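Local coordinates for protein thermospermine synthase (Medicago truncatula, PDB 6BQ6) that probably transfers an aminopropyl group from decarboxylated S-adenosylmethionine to spermidine, making the tetraamine thermospermine, at residues F85-H88 and E89-H93. Residues are numbered along the deposited sequence; the frame is centred on the assembly and turned at random.
With TER (N-(3-amino-propyl)-N-(5-aminopropyl)-1,4-diaminobutane), chain F.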
loop_
_atom_site.group_PDB
_atom_site.type_symbol
_atom_site.label_atom_id
_atom_site.label_comp_id
_atom_site.label_asym_id
_atom_site.label_seq_id
_atom_site.Cartn_x
_atom_site.Cartn_y
_atom_site.Cartn_z
ATOM N N PHE B 85 -11.386 -21.992 12.020
ATOM C CA PHE B 85 -12.409 -22.848 12.650
ATOM C C PHE B 85 -13.825 -22.494 12.149
ATOM O O PHE B 85 -14.683 -23.354 12.045
ATOM C CB PHE B 85 -12.316 -22.849 14.182
ATOM C CG PHE B 85 -12.844 -21.606 14.851
ATOM C CD1 PHE B 85 -14.140 -21.499 15.208
ATOM C CD2 PHE B 85 -12.012 -20.531 15.099
ATOM C CE1 PHE B 85 -14.646 -20.367 15.828
ATOM C CE2 PHE B 85 -12.502 -19.390 15.719
ATOM C CZ PHE B 85 -13.818 -19.299 16.068
ATOM N N ILE B 86 -14.074 -21.197 11.865
ATOM C CA ILE B 86 -15.374 -20.794 11.385
ATOM C C ILE B 86 -15.643 -21.424 9.999
ATOM O O ILE B 86 -16.711 -22.004 9.800
ATOM C CB ILE B 86 -15.506 -19.270 11.312
ATOM C CG1 ILE B 86 -15.226 -18.647 12.676
ATOM C CG2 ILE B 86 -16.893 -18.846 10.815
ATOM C CD1 ILE B 86 -15.258 -17.147 12.647
ATOM N N TYR B 87 -14.700 -21.264 9.065
ATOM C CA TYR B 87 -14.880 -21.753 7.732
ATOM C C TYR B 87 -15.011 -23.294 7.793
ATOM O O TYR B 87 -15.866 -23.864 7.131
ATOM C CB TYR B 87 -13.677 -21.340 6.846
ATOM C CG TYR B 87 -13.685 -22.006 5.511
ATOM C CD1 TYR B 87 -14.333 -21.431 4.410
ATOM C CD2 TYR B 87 -13.027 -23.213 5.316
ATOM C CE1 TYR B 87 -14.344 -22.082 3.177
ATOM C CE2 TYR B 87 -13.055 -23.868 4.111
ATOM C CZ TYR B 87 -13.700 -23.290 3.043
ATOM O OH TYR B 87 -13.698 -23.941 1.816
ATOM N N HIS B 88 -14.152 -23.945 8.558
ATOM C CA HIS B 88 -14.153 -25.395 8.516
ATOM C C HIS B 88 -15.325 -26.012 9.268
ATOM O O HIS B 88 -15.856 -27.025 8.830
ATOM C CB HIS B 88 -12.806 -25.931 8.944
ATOM C CG HIS B 88 -11.737 -25.615 7.956
ATOM N ND1 HIS B 88 -10.816 -24.605 8.142
ATOM C CD2 HIS B 88 -11.534 -26.083 6.693
ATOM C CE1 HIS B 88 -10.046 -24.517 7.067
ATOM N NE2 HIS B 88 -10.452 -25.416 6.183
ATOM N N GLU B 89 -15.757 -25.422 10.373
ATOM C CA GLU B 89 -16.978 -25.898 11.027
ATOM C C GLU B 89 -18.215 -25.682 10.167
ATOM O O GLU B 89 -19.048 -26.575 10.056
ATOM C CB GLU B 89 -17.202 -25.233 12.365
ATOM C CG GLU B 89 -16.289 -25.741 13.480
ATOM C CD GLU B 89 -16.642 -25.183 14.840
ATOM O OE1 GLU B 89 -17.756 -24.612 15.031
ATOM O OE2 GLU B 89 -15.804 -25.338 15.768
ATOM N N CYS B 90 -18.308 -24.510 9.530
ATOM C CA CYS B 90 -19.432 -24.237 8.607
ATOM C C CYS B 90 -19.438 -25.138 7.383
ATOM O O CYS B 90 -20.520 -25.569 6.963
ATOM C CB CYS B 90 -19.490 -22.801 8.147
ATOM S SG CYS B 90 -19.973 -21.658 9.469
ATOM N N LEU B 91 -18.268 -25.433 6.837
ATOM C CA LEU B 91 -18.152 -26.288 5.660
ATOM C C LEU B 91 -18.591 -27.714 5.965
ATOM O O LEU B 91 -19.236 -28.344 5.154
ATOM C CB LEU B 91 -16.735 -26.348 5.141
ATOM C CG LEU B 91 -16.353 -27.303 3.967
ATOM C CD1 LEU B 91 -17.153 -26.923 2.712
ATOM C CD2 LEU B 91 -14.886 -27.313 3.726
ATOM N N VAL B 92 -18.238 -28.219 7.145
ATOM C CA VAL B 92 -18.368 -29.649 7.489
ATOM C C VAL B 92 -19.603 -30.032 8.272
ATOM O O VAL B 92 -20.346 -30.944 7.886
ATOM C CB VAL B 92 -17.091 -30.137 8.233
ATOM C CG1 VAL B 92 -17.287 -31.517 8.832
ATOM C CG2 VAL B 92 -15.902 -30.112 7.258
ATOM N N HIS B 93 -19.870 -29.325 9.375
ATOM C CA HIS B 93 -20.852 -29.858 10.308
ATOM C C HIS B 93 -22.289 -29.904 9.872
ATOM O O HIS B 93 -22.951 -30.927 10.109
ATOM C CB HIS B 93 -20.663 -29.242 11.680
ATOM C CG HIS B 93 -19.316 -29.509 12.234
ATOM N ND1 HIS B 93 -18.786 -30.779 12.260
ATOM C CD2 HIS B 93 -18.355 -28.704 12.734
ATOM C CE1 HIS B 93 -17.563 -30.746 12.724
ATOM N NE2 HIS B 93 -17.271 -29.502 13.023
HETATM N N1 TER F . -7.561 -25.137 -2.358
HETATM C C2 TER F . -8.130 -25.399 -1.053
HETATM C C3 TER F . -9.530 -24.799 -0.967
HETATM C C4 TER F . -9.539 -23.292 -0.947
HETATM N N5 TER F . -10.849 -22.792 -0.602
HETATM C C6 TER F . -11.007 -21.856 0.489
HETATM C C7 TER F . -12.111 -20.852 0.199
HETATM C C8 TER F . -11.875 -19.607 1.035
HETATM N N9 TER F . -11.013 -18.647 0.380
HETATM C C10 TER F . -10.689 -17.433 1.084
HETATM C C11 TER F . -10.409 -16.240 0.197
HETATM C C12 TER F . -10.424 -14.991 1.079
HETATM C C13 TER F . -9.823 -13.768 0.403
HETATM N N14 TER F . -10.193 -13.701 -1.000
#
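Leu91 packs alongside Tyr87, one turn on along helix 84-98 of the Rossmann-like aminopropyltransferase domain. CD2 of Leu91 meets CE2 of Tyr87 at 3.9 Å. A trans chi1 of 170° in Tyr87 swings the ring along the helix flank to thermospermine. There its hydroxyl oxygen OH lies 3.7 Å from TER C6, a van der Waals contact with a polyamine methylene, and CE1 lies 3.9 Å from TER C7. The same OH is hydrogen-bonded to OD1 of Asp181, the predicted proton acceptor. With an alanine here, Asp181 would probably lose this partner and a gap would open between Leu91 and the polyamine. Next to CE2 on the same side of the ring, CD2 of Tyr87 lies 3.4 Å above the plane of the His88 imidazole, over its centre; ND1 of His88 is held by Glu84.

The tight part of the contact is the backbone. Glu89 N donates a hydrogen bond to Phe85 O at 2.9 Å, and Leu91 N donates one to Tyr87 O at the same length. Side chains on the Phe85 flank meet more loosely, although this flank is also buried. Phe85 packs on Phe224 of a second subunit, and the Glu89 carboxylate is gripped by the backbone N atoms of Arg288, Tyr289 and Leu290. Across that flank, OE2 of Glu89 stays 4.2 Å from CD1 of Phe85.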